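Local coordinates for Exo-beta-1,4-mannosidase (Rhizomucor miehei, PDB 4LYP), which probably releases terminal beta-linked mannose residues from mannosides and transfers them to acceptors, as a secreted family 5 glycoside hydrolase, at residues L56-N61 / D435-L440; I93-V98 / N142-M147; K86-M91 / W390-E395; S362-Y367 / D427-I432. All blocks are in the same frame, centred on the assembly; numbering follows the deposited sequence.

Contact 1 (L56-N61 / D435-L440). With GAI (guanidine), chain D.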
loop_
_atom_site.group_PDB
_atom_site.type_symbol
_atom_site.label_atom_id
_atom_site.label_comp_id
_atom_site.label_asym_id
_atom_site.label_seq_id
_atom_site.Cartn_x
_atom_site.Cartn_y
_atom_site.Cartn_z
ATOM N N LEU A 56 3.667 8.172 -15.147
ATOM C CA LEU A 56 4.316 7.004 -14.565
ATOM C C LEU A 56 4.434 7.173 -13.069
ATOM O O LEU A 56 4.576 8.257 -12.511
ATOM C CB LEU A 56 5.679 6.752 -15.209
ATOM C CG LEU A 56 5.625 6.262 -16.681
ATOM C CD1 LEU A 56 7.025 6.176 -17.245
ATOM C CD2 LEU A 56 5.073 4.860 -16.785
ATOM N N ILE A 57 4.377 6.027 -12.400
ATOM C CA ILE A 57 4.285 5.980 -10.914
ATOM C C ILE A 57 5.665 5.855 -10.261
ATOM O O ILE A 57 6.268 4.771 -10.225
ATOM C CB ILE A 57 3.355 4.801 -10.477
ATOM C CG1 ILE A 57 1.973 4.890 -11.173
ATOM C CG2 ILE A 57 3.256 4.776 -8.954
ATOM C CD1 ILE A 57 1.209 6.225 -10.968
ATOM N N ARG A 58 6.130 7.008 -9.775
ATOM C CA ARG A 58 7.378 7.100 -9.019
ATOM C C ARG A 58 7.001 6.992 -7.552
ATOM O O ARG A 58 6.880 8.013 -6.846
ATOM C CB ARG A 58 8.061 8.442 -9.332
ATOM C CG ARG A 58 8.599 8.522 -10.757
ATOM C CD ARG A 58 9.114 9.937 -11.055
ATOM N NE ARG A 58 8.042 10.895 -11.331
ATOM C CZ ARG A 58 8.016 12.175 -10.912
ATOM N NH1 ARG A 58 8.848 12.632 -9.988
ATOM N NH2 ARG A 58 7.106 12.995 -11.451
ATOM N N GLY A 59 6.669 5.775 -7.097
ATOM C CA GLY A 59 5.866 5.656 -5.912
ATOM C C GLY A 59 6.588 5.154 -4.687
ATOM O O GLY A 59 7.669 4.541 -4.713
ATOM N N ALA A 60 5.886 5.389 -3.567
ATOM C CA ALA A 60 6.278 4.774 -2.263
ATOM C C ALA A 60 5.022 4.330 -1.524
ATOM O O ALA A 60 3.920 4.876 -1.790
ATOM C CB ALA A 60 7.020 5.775 -1.369
ATOM N N ASN A 61 5.167 3.447 -0.558
ATOM C CA ASN A 61 4.104 3.186 0.426
ATOM C C ASN A 61 4.383 4.024 1.680
ATOM O O ASN A 61 5.514 4.109 2.174
ATOM C CB ASN A 61 4.091 1.716 0.826
ATOM C CG ASN A 61 3.424 0.873 -0.244
ATOM O OD1 ASN A 61 2.184 0.722 -0.238
ATOM N ND2 ASN A 61 4.204 0.332 -1.177
ATOM N N ASP A 435 17.477 7.812 -8.093
ATOM C CA ASP A 435 17.912 7.635 -9.453
ATOM C C ASP A 435 16.884 6.927 -10.306
ATOM O O ASP A 435 16.637 7.294 -11.457
ATOM C CB ASP A 435 19.266 6.898 -9.437
ATOM C CG ASP A 435 20.487 7.880 -8.895
ATOM O OD1 ASP A 435 20.259 9.111 -8.721
ATOM O OD2 ASP A 435 21.549 7.382 -8.641
ATOM N N TYR A 436 16.173 5.936 -9.729
ATOM C CA TYR A 436 15.079 5.303 -10.405
ATOM C C TYR A 436 13.963 6.270 -10.793
ATOM O O TYR A 436 13.470 6.298 -11.911
ATOM C CB TYR A 436 14.484 4.170 -9.538
ATOM C CG TYR A 436 13.081 3.731 -9.983
ATOM C CD1 TYR A 436 12.881 3.059 -11.176
ATOM C CD2 TYR A 436 12.019 3.911 -9.126
ATOM C CE1 TYR A 436 11.650 2.558 -11.484
ATOM C CE2 TYR A 436 10.776 3.437 -9.440
ATOM C CZ TYR A 436 10.610 2.696 -10.615
ATOM O OH TYR A 436 9.362 2.152 -10.935
ATOM N N ASN A 437 13.580 7.102 -9.815
ATOM C CA ASN A 437 12.517 8.052 -10.078
ATOM C C ASN A 437 12.938 9.009 -11.186
ATOM O O ASN A 437 12.106 9.355 -12.045
ATOM C CB ASN A 437 12.118 8.757 -8.791
ATOM C CG ASN A 437 11.395 7.842 -7.823
ATOM O OD1 ASN A 437 10.720 6.907 -8.210
ATOM N ND2 ASN A 437 11.511 8.152 -6.522
ATOM N N ALA A 438 14.205 9.460 -11.164
ATOM C CA ALA A 438 14.705 10.311 -12.274
ATOM C C ALA A 438 14.624 9.542 -13.601
ATOM O O ALA A 438 14.190 10.139 -14.623
ATOM C CB ALA A 438 16.099 10.772 -11.951
ATOM N N ASN A 439 15.006 8.276 -13.618
ATOM C CA ASN A 439 14.966 7.509 -14.833
ATOM C C ASN A 439 13.528 7.313 -15.344
ATOM O O ASN A 439 13.260 7.404 -16.556
ATOM C CB ASN A 439 15.612 6.145 -14.620
ATOM C CG ASN A 439 17.095 6.200 -14.430
ATOM O OD1 ASN A 439 17.759 7.206 -14.795
ATOM N ND2 ASN A 439 17.642 5.144 -13.777
ATOM N N LEU A 440 12.580 7.087 -14.441
ATOM C CA LEU A 440 11.194 6.849 -14.847
ATOM C C LEU A 440 10.586 8.159 -15.311
ATOM O O LEU A 440 9.817 8.158 -16.302
ATOM C CB LEU A 440 10.422 6.314 -13.668
ATOM C CG LEU A 440 9.150 5.564 -14.035
ATOM C CD1 LEU A 440 9.465 4.250 -14.799
ATOM C CD2 LEU A 440 8.377 5.171 -12.767
HETATM C C GAI D . 2.610 5.256 -20.077
HETATM N N1 GAI D . 2.351 5.955 -21.329
HETATM N N2 GAI D . 2.473 3.909 -19.599
HETATM N N3 GAI D . 2.972 5.983 -19.081
HETATM O O HOH W 1 10.110 5.087 -6.176
#

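Contact 2 (I93-V98 / N142-M147)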
loop_
_atom_site.group_PDB
_atom_site.type_symbol
_atom_site.label_atom_id
_atom_site.label_comp_id
_atom_site.label_asym_id
_atom_site.label_seq_id
_atom_site.Cartn_x
_atom_site.Cartn_y
_atom_site.Cartn_z
ATOM N N ILE A 93 9.650 11.191 -5.600
ATOM C CA ILE A 93 8.384 10.429 -5.503
ATOM C C ILE A 93 7.237 11.338 -5.935
ATOM O O ILE A 93 7.090 12.477 -5.462
ATOM C CB ILE A 93 8.245 9.839 -4.075
ATOM C CG1 ILE A 93 9.287 8.693 -3.870
ATOM C CG2 ILE A 93 6.809 9.530 -3.694
ATOM C CD1 ILE A 93 9.649 8.445 -2.397
ATOM N N ASN A 94 6.334 10.762 -6.741
ATOM C CA ASN A 94 5.132 11.475 -7.176
ATOM C C ASN A 94 3.834 10.802 -6.693
ATOM O O ASN A 94 2.744 11.316 -7.016
ATOM C CB ASN A 94 5.060 11.717 -8.674
ATOM C CG ASN A 94 4.729 10.467 -9.461
ATOM O OD1 ASN A 94 4.802 9.336 -8.913
ATOM N ND2 ASN A 94 4.454 10.607 -10.738
ATOM N N ASN A 95 3.900 9.695 -5.955
ATOM C CA ASN A 95 2.725 8.906 -5.673
ATOM C C ASN A 95 2.928 8.154 -4.374
ATOM O O ASN A 95 3.961 7.500 -4.185
ATOM C CB ASN A 95 2.484 7.873 -6.832
ATOM C CG ASN A 95 1.238 7.031 -6.642
ATOM O OD1 ASN A 95 1.331 5.870 -6.204
ATOM N ND2 ASN A 95 0.079 7.589 -6.948
ATOM N N LEU A 96 1.965 8.344 -3.430
ATOM C CA LEU A 96 2.003 7.577 -2.169
ATOM C C LEU A 96 0.764 6.685 -2.103
ATOM O O LEU A 96 -0.364 7.127 -2.307
ATOM C CB LEU A 96 1.990 8.475 -0.924
ATOM C CG LEU A 96 3.147 9.496 -0.879
ATOM C CD1 LEU A 96 3.022 10.295 0.411
ATOM C CD2 LEU A 96 4.535 8.811 -0.933
ATOM N N ARG A 97 1.023 5.405 -1.822
ATOM C CA ARG A 97 -0.050 4.460 -1.447
ATOM C C ARG A 97 -0.226 4.591 0.053
ATOM O O ARG A 97 0.729 4.390 0.806
ATOM C CB ARG A 97 0.309 3.058 -1.923
ATOM C CG ARG A 97 -0.751 2.043 -1.549
ATOM C CD ARG A 97 -0.561 0.779 -2.364
ATOM N NE ARG A 97 -1.472 -0.302 -1.923
ATOM C CZ ARG A 97 -1.160 -1.328 -1.143
ATOM N NH1 ARG A 97 0.009 -1.381 -0.518
ATOM N NH2 ARG A 97 -2.078 -2.267 -0.922
ATOM N N VAL A 98 -1.421 4.971 0.470
ATOM C CA VAL A 98 -1.699 5.342 1.837
ATOM C C VAL A 98 -2.885 4.502 2.346
ATOM O O VAL A 98 -3.653 3.969 1.579
ATOM C CB VAL A 98 -1.923 6.859 2.016
ATOM C CG1 VAL A 98 -0.714 7.610 1.479
ATOM C CG2 VAL A 98 -3.208 7.302 1.382
ATOM N N ASN A 142 2.799 17.992 -5.110
ATOM C CA ASN A 142 2.360 17.495 -6.390
ATOM C C ASN A 142 2.380 15.982 -6.448
ATOM O O ASN A 142 2.666 15.435 -7.493
ATOM C CB ASN A 142 3.201 18.143 -7.522
ATOM C CG ASN A 142 2.829 19.666 -7.683
ATOM O OD1 ASN A 142 1.651 20.003 -7.635
ATOM N ND2 ASN A 142 3.807 20.514 -7.914
ATOM N N MET A 143 2.033 15.327 -5.373
ATOM C CA MET A 143 1.900 13.894 -5.335
ATOM C C MET A 143 0.441 13.480 -5.510
ATOM O O MET A 143 -0.450 14.227 -5.099
ATOM C CB MET A 143 2.443 13.333 -4.023
ATOM C CG MET A 143 3.932 13.589 -3.815
ATOM S SD MET A 143 4.399 12.962 -2.188
ATOM C CE MET A 143 6.138 13.395 -2.137
ATOM N N THR A 144 0.238 12.240 -5.947
ATOM C CA THR A 144 -1.130 11.684 -5.932
ATOM C C THR A 144 -1.164 10.496 -4.964
ATOM O O THR A 144 -0.120 9.906 -4.628
ATOM C CB THR A 144 -1.579 11.211 -7.321
ATOM O OG1 THR A 144 -0.643 10.228 -7.836
ATOM C CG2 THR A 144 -1.726 12.390 -8.264
ATOM N N ALA A 145 -2.370 10.182 -4.501
ATOM C CA ALA A 145 -2.593 9.180 -3.486
ATOM C C ALA A 145 -3.376 7.990 -4.052
ATOM O O ALA A 145 -4.405 8.146 -4.718
ATOM C CB ALA A 145 -3.390 9.748 -2.328
ATOM N N VAL A 146 -2.935 6.801 -3.680
ATOM C CA VAL A 146 -3.744 5.581 -3.814
ATOM C C VAL A 146 -4.357 5.339 -2.423
ATOM O O VAL A 146 -3.601 5.154 -1.440
ATOM C CB VAL A 146 -2.907 4.361 -4.284
ATOM C CG1 VAL A 146 -3.714 3.101 -4.235
ATOM C CG2 VAL A 146 -2.360 4.642 -5.686
ATOM N N MET A 147 -5.686 5.439 -2.344
ATOM C CA MET A 147 -6.393 5.452 -1.045
ATOM C C MET A 147 -6.900 4.037 -0.728
ATOM O O MET A 147 -7.937 3.632 -1.253
ATOM C CB MET A 147 -7.553 6.387 -1.113
ATOM C CG MET A 147 -7.166 7.883 -1.280
ATOM S SD MET A 147 -6.533 8.607 0.230
ATOM C CE MET A 147 -8.105 8.982 1.023
HETATM O O HOH W 2 2.187 13.509 -9.423
#

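Contact 3 (K86-M91 / W390-E395)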
loop_
_atom_site.group_PDB
_atom_site.type_symbol
_atom_site.label_atom_id
_atom_site.label_comp_id
_atom_site.label_asym_id
_atom_site.label_seq_id
_atom_site.Cartn_x
_atom_site.Cartn_y
_atom_site.Cartn_z
ATOM N N LYS A 86 8.339 15.897 2.396
ATOM C CA LYS A 86 9.382 16.696 1.718
ATOM C C LYS A 86 10.560 15.811 1.332
ATOM O O LYS A 86 11.071 15.883 0.154
ATOM C CB LYS A 86 9.813 17.800 2.670
ATOM C CG LYS A 86 10.904 18.726 2.050
ATOM C CD LYS A 86 11.181 19.891 3.054
ATOM C CE LYS A 86 12.211 20.825 2.446
ATOM N NZ LYS A 86 13.591 20.333 2.494
ATOM N N GLN A 87 11.018 14.894 2.181
ATOM C CA GLN A 87 12.098 13.999 1.825
ATOM C C GLN A 87 11.748 13.140 0.633
ATOM O O GLN A 87 12.552 12.903 -0.293
ATOM C CB GLN A 87 12.486 13.047 3.003
ATOM C CG GLN A 87 13.110 13.763 4.165
ATOM C CD GLN A 87 13.184 12.898 5.406
ATOM O OE1 GLN A 87 12.529 11.830 5.534
ATOM N NE2 GLN A 87 13.944 13.348 6.395
ATOM N N MET A 88 10.510 12.629 0.611
ATOM C CA MET A 88 10.081 11.795 -0.499
ATOM C C MET A 88 9.988 12.627 -1.773
ATOM O O MET A 88 10.410 12.152 -2.852
ATOM C CB MET A 88 8.757 11.075 -0.143
ATOM C CG MET A 88 9.003 9.944 0.824
ATOM S SD MET A 88 7.530 8.916 1.084
ATOM C CE MET A 88 6.481 10.023 2.062
ATOM N N ALA A 89 9.554 13.855 -1.708
ATOM C CA ALA A 89 9.520 14.725 -2.889
ATOM C C ALA A 89 10.931 14.934 -3.401
ATOM O O ALA A 89 11.194 14.869 -4.608
ATOM C CB ALA A 89 8.905 16.059 -2.550
ATOM N N GLU A 90 11.914 15.089 -2.488
ATOM C CA GLU A 90 13.326 15.325 -2.883
ATOM C C GLU A 90 13.902 14.065 -3.518
ATOM O O GLU A 90 14.800 14.186 -4.347
ATOM C CB GLU A 90 14.130 15.818 -1.658
ATOM C CG GLU A 90 13.680 17.288 -1.323
ATOM C CD GLU A 90 14.169 17.772 0.014
ATOM O OE1 GLU A 90 14.596 16.958 0.923
ATOM O OE2 GLU A 90 13.991 18.988 0.224
ATOM N N MET A 91 13.411 12.899 -3.162
ATOM C CA MET A 91 13.847 11.699 -3.831
ATOM C C MET A 91 13.045 11.363 -5.087
ATOM O O MET A 91 13.234 10.273 -5.664
ATOM C CB MET A 91 14.005 10.502 -2.916
ATOM C CG MET A 91 12.815 9.856 -2.417
ATOM S SD MET A 91 13.225 8.423 -1.269
ATOM C CE MET A 91 13.404 9.485 -0.011
ATOM N N TRP A 390 7.922 -0.807 -0.615
ATOM C CA TRP A 390 7.328 -0.966 0.730
ATOM C C TRP A 390 8.489 -1.071 1.716
ATOM O O TRP A 390 9.198 -2.052 1.700
ATOM C CB TRP A 390 6.485 -2.219 0.773
ATOM C CG TRP A 390 5.915 -2.411 2.155
ATOM C CD1 TRP A 390 6.584 -2.824 3.320
ATOM C CD2 TRP A 390 4.576 -2.071 2.564
ATOM N NE1 TRP A 390 5.740 -2.760 4.389
ATOM C CE2 TRP A 390 4.500 -2.275 3.989
ATOM C CE3 TRP A 390 3.422 -1.601 1.882
ATOM C CZ2 TRP A 390 3.307 -2.080 4.717
ATOM C CZ3 TRP A 390 2.253 -1.374 2.616
ATOM C CH2 TRP A 390 2.203 -1.621 4.022
ATOM N N ALA A 391 8.702 -0.001 2.528
ATOM C CA ALA A 391 7.882 1.203 2.654
ATOM C C ALA A 391 8.835 2.285 3.219
ATOM O O ALA A 391 9.881 1.976 3.768
ATOM C CB ALA A 391 6.680 1.028 3.568
ATOM N N TYR A 392 8.423 3.536 3.113
ATOM C CA TYR A 392 9.291 4.613 3.580
ATOM C C TYR A 392 9.182 4.766 5.091
ATOM O O TYR A 392 8.115 4.979 5.617
ATOM C CB TYR A 392 8.966 5.934 2.880
ATOM C CG TYR A 392 10.027 6.991 3.156
ATOM C CD1 TYR A 392 11.368 6.746 2.836
ATOM C CD2 TYR A 392 9.707 8.206 3.747
ATOM C CE1 TYR A 392 12.322 7.691 3.075
ATOM C CE2 TYR A 392 10.690 9.182 3.971
ATOM C CZ TYR A 392 12.009 8.884 3.632
ATOM O OH TYR A 392 13.017 9.791 3.886
ATOM N N GLY A 393 10.308 4.633 5.776
ATOM C CA GLY A 393 10.378 4.832 7.234
ATOM C C GLY A 393 10.716 6.219 7.642
ATOM O O GLY A 393 10.388 6.648 8.749
ATOM N N GLY A 394 11.409 6.992 6.791
ATOM C CA GLY A 394 11.616 8.422 7.098
ATOM C C GLY A 394 12.518 8.590 8.302
ATOM O O GLY A 394 13.630 8.066 8.375
ATOM N N GLU A 395 12.035 9.393 9.247
ATOM C CA GLU A 395 12.724 9.757 10.481
ATOM C C GLU A 395 12.491 8.710 11.560
ATOM O O GLU A 395 13.150 8.756 12.617
ATOM C CB GLU A 395 12.260 11.119 10.947
ATOM C CG GLU A 395 12.570 12.223 9.970
ATOM C CD GLU A 395 14.061 12.470 9.860
ATOM O OE1 GLU A 395 14.688 12.940 10.862
ATOM O OE2 GLU A 395 14.638 12.042 8.886
#

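Contact 4 (S362-Y367 / D427-I432)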
loop_
_atom_site.group_PDB
_atom_site.type_symbol
_atom_site.label_atom_id
_atom_site.label_comp_id
_atom_site.label_asym_id
_atom_site.label_seq_id
_atom_site.Cartn_x
_atom_site.Cartn_y
_atom_site.Cartn_z
ATOM N N SER A 362 23.099 -4.037 1.608
ATOM C CA SER A 362 23.664 -4.292 0.274
ATOM C C SER A 362 22.823 -5.229 -0.584
ATOM O O SER A 362 22.698 -4.992 -1.768
ATOM C CB SER A 362 25.085 -4.783 0.378
ATOM O OG SER A 362 25.186 -6.064 1.015
ATOM N N HIS A 363 22.210 -6.270 0.008
ATOM C CA HIS A 363 21.355 -7.122 -0.825
ATOM C C HIS A 363 20.147 -6.371 -1.306
ATOM O O HIS A 363 19.797 -6.401 -2.484
ATOM C CB HIS A 363 20.916 -8.362 -0.047
ATOM C CG HIS A 363 21.940 -9.428 0.036
ATOM N ND1 HIS A 363 21.657 -10.727 0.392
ATOM C CD2 HIS A 363 23.305 -9.409 -0.256
ATOM C CE1 HIS A 363 22.757 -11.451 0.333
ATOM N NE2 HIS A 363 23.770 -10.675 -0.005
ATOM N N LYS A 364 19.451 -5.696 -0.346
ATOM C CA LYS A 364 18.274 -4.906 -0.682
ATOM C C LYS A 364 18.551 -3.890 -1.776
ATOM O O LYS A 364 17.748 -3.666 -2.686
ATOM C CB LYS A 364 17.807 -4.200 0.587
ATOM C CG LYS A 364 16.620 -3.260 0.422
ATOM C CD LYS A 364 16.406 -2.503 1.742
ATOM C CE LYS A 364 15.050 -1.849 1.823
ATOM N NZ LYS A 364 14.844 -1.232 3.190
ATOM N N ASP A 365 19.696 -3.185 -1.676
ATOM C CA ASP A 365 20.005 -2.119 -2.661
ATOM C C ASP A 365 20.151 -2.732 -4.015
ATOM O O ASP A 365 19.644 -2.139 -4.997
ATOM C CB ASP A 365 21.285 -1.435 -2.249
ATOM C CG ASP A 365 21.114 -0.524 -1.029
ATOM O OD1 ASP A 365 20.043 -0.468 -0.459
ATOM O OD2 ASP A 365 22.128 0.114 -0.722
ATOM N N GLU A 366 20.827 -3.865 -4.166
ATOM C CA GLU A 366 20.982 -4.482 -5.454
ATOM C C GLU A 366 19.609 -5.001 -5.985
ATOM O O GLU A 366 19.284 -4.831 -7.154
ATOM C CB GLU A 366 21.957 -5.650 -5.379
ATOM C CG GLU A 366 22.030 -6.443 -6.645
ATOM C CD GLU A 366 22.989 -7.636 -6.583
ATOM O OE1 GLU A 366 24.072 -7.484 -5.935
ATOM O OE2 GLU A 366 22.708 -8.659 -7.238
ATOM N N TYR A 367 18.808 -5.589 -5.075
ATOM C CA TYR A 367 17.519 -6.078 -5.449
ATOM C C TYR A 367 16.619 -4.981 -5.979
ATOM O O TYR A 367 15.987 -5.099 -7.030
ATOM C CB TYR A 367 16.886 -6.737 -4.203
ATOM C CG TYR A 367 15.566 -7.407 -4.436
ATOM C CD1 TYR A 367 15.434 -8.606 -5.163
ATOM C CD2 TYR A 367 14.406 -6.849 -3.815
ATOM C CE1 TYR A 367 14.216 -9.198 -5.248
ATOM C CE2 TYR A 367 13.174 -7.486 -3.922
ATOM C CZ TYR A 367 13.104 -8.671 -4.628
ATOM O OH TYR A 367 11.906 -9.357 -4.732
ATOM N N ASP A 427 19.258 5.902 4.542
ATOM C CA ASP A 427 19.727 4.614 4.061
ATOM C C ASP A 427 20.409 4.783 2.709
ATOM O O ASP A 427 20.089 5.697 1.919
ATOM C CB ASP A 427 18.570 3.619 3.963
ATOM C CG ASP A 427 18.250 2.959 5.287
ATOM O OD1 ASP A 427 18.981 3.132 6.309
ATOM O OD2 ASP A 427 17.230 2.193 5.320
ATOM N N THR A 428 21.303 3.868 2.398
ATOM C CA THR A 428 21.970 3.835 1.070
ATOM C C THR A 428 20.959 3.600 -0.056
ATOM O O THR A 428 21.152 3.989 -1.197
ATOM C CB THR A 428 23.084 2.806 1.016
ATOM O OG1 THR A 428 22.532 1.557 1.426
ATOM C CG2 THR A 428 24.215 3.147 1.968
ATOM N N THR A 429 19.786 3.014 0.287
ATOM C CA THR A 429 18.767 2.754 -0.722
ATOM C C THR A 429 18.135 4.004 -1.248
ATOM O O THR A 429 17.615 3.994 -2.398
ATOM C CB THR A 429 17.663 1.890 -0.088
ATOM O OG1 THR A 429 18.238 0.994 0.885
ATOM C CG2 THR A 429 16.893 1.103 -1.156
ATOM N N VAL A 430 18.163 5.116 -0.489
ATOM C CA VAL A 430 17.525 6.337 -0.924
ATOM C C VAL A 430 18.082 6.817 -2.282
ATOM O O VAL A 430 17.303 7.201 -3.147
ATOM C CB VAL A 430 17.628 7.403 0.151
ATOM C CG1 VAL A 430 17.168 8.797 -0.367
ATOM C CG2 VAL A 430 16.808 6.987 1.374
ATOM N N GLN A 431 19.401 6.762 -2.471
ATOM C CA GLN A 431 19.985 7.290 -3.717
ATOM C C GLN A 431 19.513 6.406 -4.899
ATOM O O GLN A 431 19.286 6.909 -6.011
ATOM C CB GLN A 431 21.495 7.334 -3.652
ATOM C CG GLN A 431 22.136 7.911 -4.922
ATOM C CD GLN A 431 21.840 9.370 -5.102
ATOM O OE1 GLN A 431 22.076 10.131 -4.169
ATOM N NE2 GLN A 431 21.309 9.797 -6.290
ATOM N N ILE A 432 19.391 5.092 -4.678
ATOM C CA ILE A 432 18.930 4.212 -5.707
ATOM C C ILE A 432 17.478 4.497 -6.104
ATOM O O ILE A 432 17.085 4.492 -7.290
ATOM C CB ILE A 432 19.115 2.770 -5.233
ATOM C CG1 ILE A 432 20.671 2.485 -5.198
ATOM C CG2 ILE A 432 18.394 1.761 -6.137
ATOM C CD1 ILE A 432 20.977 1.262 -4.406
HETATM O O HOH W 3 16.615 0.829 3.113
#

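Contact 1 (L56-N61 / D435-L440)
The guanidinium of Arg58 and the amide of Asn437 are inclined by 70° to each other, and neither flat group stacks on the other. The aliphatic part of the arginine does the touching instead: Arg58 CB lies 3.3 Å from Asn437 OD1, and Arg58 CD comes within 3.2 Å of the backbone Asn437 O. A bend at chi3 (-78°) then turns the guanidinium off to Gly92, whose carbonyl takes a hydrogen bond from Arg58 NH1. Asn437 ND2 is used on Met91 O, while its OD1 accepts from a water at 2.8 Å. That water also donates to Gly59 O, so it bridges strand and helix, and it lies at the edge of the Tyr436 ring, in the ring plane. The Tyr436 hydroxyl bonds to Ser387 OG. Next to this polar half sits a leucine pair, with Leu440 CG 3.9 Å from Leu56 CB. Leu440 CD2 slips in over the strand backbone, 3.3 Å from Ile57 O, and Leu56 CD2 meets N3 of a bound guanidine at 3.3 Å. The strand and helix directions differ by 156°, the nearly antiparallel pairing of a TIM-barrel strand with an outer helix. Strand 53-61 runs between strands 95-99 and 386-394, and helix 362-380 packs beside Tyr436 and Leu440.

Contact 2 (I93-V98 / N142-M147)
Val146 pushes its two methyls between Asn95 and Arg97, which lie on the same face of the sheet: Val146 CG2 stands 3.9 Å from Asn95 OD1, and Val146 CG1 is 4.1 Å from Arg97 CG. The other face is shaped by bulkier knobs around small Ala145. There the thioether of Met143, carried on an extended chain, lays its SD 3.9 Å from Leu96 CG and its methyl beside Ile93. Further along, Val98 CG2 sits against the folded Met147, 3.8 Å from its SD, and also leans toward the Ala145 methyl. The two strands are parallel and in register, crossing at -22°, with a regular set of backbone bonds such as Val98 N to Val146 O (2.9 Å). A side-chain bond runs beside them: Asn95 ND2 donates to Thr144 OG1 at 2.9 Å, the oxygen lying in the amide plane. Thr144 holds OG1 between its backbone N and carbonyl carbon (chi1 57°), and this oxygen also bonds Tyr55 OH, while Asn95 OD1 takes a bond from Asn388. The extended Arg97 carries its guanidinium to Asn237, Gln234 and Glu337. Asn142 closes helix 125-140 in a Schellman motif; that helix and helix 78-90 cover the Leu96, Val98 and Ala145 face, while strand 230-234 extends the sheet beyond strand 144-148, as in a TIM barrel.

Contact 3 (K86-M91 / W390-E395)
Gln87 and Met88 meet Tyr392 where helix 86-90 passes strand 392-394 at 119°, their axes 10.3 Å apart. Beyond Tyr392 the chain turns through Gly393, and Gly394 N lies over the centre of the Tyr392 ring. The opposite face of this ring receives Met88 CG in a CH-pi contact, 3.8 Å from the centroid and offset toward the rim. Met88 SD follows obliquely, making a Met-aromatic contact; the ring thus lies between the Met88 CG methylene on one face and the Gly394 peptide N on the other. Met91 arrives at another part of the ring: its chain bends at chi3 (83°), bringing CE to 3.7 Å from Tyr392 CE1. At the ring edge the phenol donates from Tyr392 OH to Gln87 OE1, 2.7 Å away. The donor stands above the carbonyl plane, and the amide and ring planes are almost perpendicular. Gln87 NE2 in turn donates to Glu395 OE2 at 2.9 Å, keeping the acceptor in the plane of its own amide but arriving from above that of the carboxylate. Ser425 OG is also bonded to Glu395 OE2. With its oxygen accepting from a phenol and its nitrogen donating to a carboxylate, the Gln87 amide has only one sensible orientation, and this chain of hydrogen bonds ties the end of a barrel strand to an outer helix.

Contact 4 (S362-Y367 / D427-I432)
Asp365 and the Thr428-Thr429 pair join two outer helices of the TIM barrel, 362-380 and 429-448, near the start of each. The hydrogen bonds form a fork, one threonine hydroxyl to each carboxylate oxygen. Thr428 OG1 donates to Asp365 OD2 at 2.6 Å, on the syn lone pair, and Thr429 OG1 donates to Asp365 OD1 at 2.7 Å. Thr361 OG1 is a further partner of OD1, so the carboxylate is gripped at both ends and its rotation is fixed; the three hydroxyls would help to stabilise its negative charge. Apolar contact is supplied by Ile432, whose CD1 lies 3.5 Å from Asp365 CB, and which also packs on Gln369 and Phe372 one turn and more along the neighbouring helix. The opposite charges of Lys364 and Asp427 are linked through water. Lys364 NZ and Asp427 OD2 stay 4.7 Å apart; the lysine also bonds to Tyr421 O, and the aspartate pairs with Arg342 through its other oxygen. The long, extended Lys364 chain runs past Thr429 to reach that position. Between the groups sits a single water: it accepts from Lys364 NZ at 2.7 Å and donates both to Asp427 OD2 and, at 2.8 Å, to Thr429 OG1.

Contacts 1, 2 and 3 meet around strand 53-61: Arg58 O lies 2.8 Å from Asn94 N of contact 2, and Asn61 O lies 3.1 Å from Tyr392 N of contact 3. Asn437 of contact 1 reaches Met91 of contact 3, just after helix 78-90. Contact 4 lies at the start of helix 429-448, and touches contact 3 through Met91 CE and Val430 CG1 at 3.8 Å. Contacts 2 and 4 stay apart, about 22 Å between centres. One guanidine sits by Leu56 of contact 1; the other, among Trp153, Glu238, Trp293, Asn296 and Glu416, probably marks the active-site pocket, with the Arg97 side chain about 8 Å from a bound guanidine.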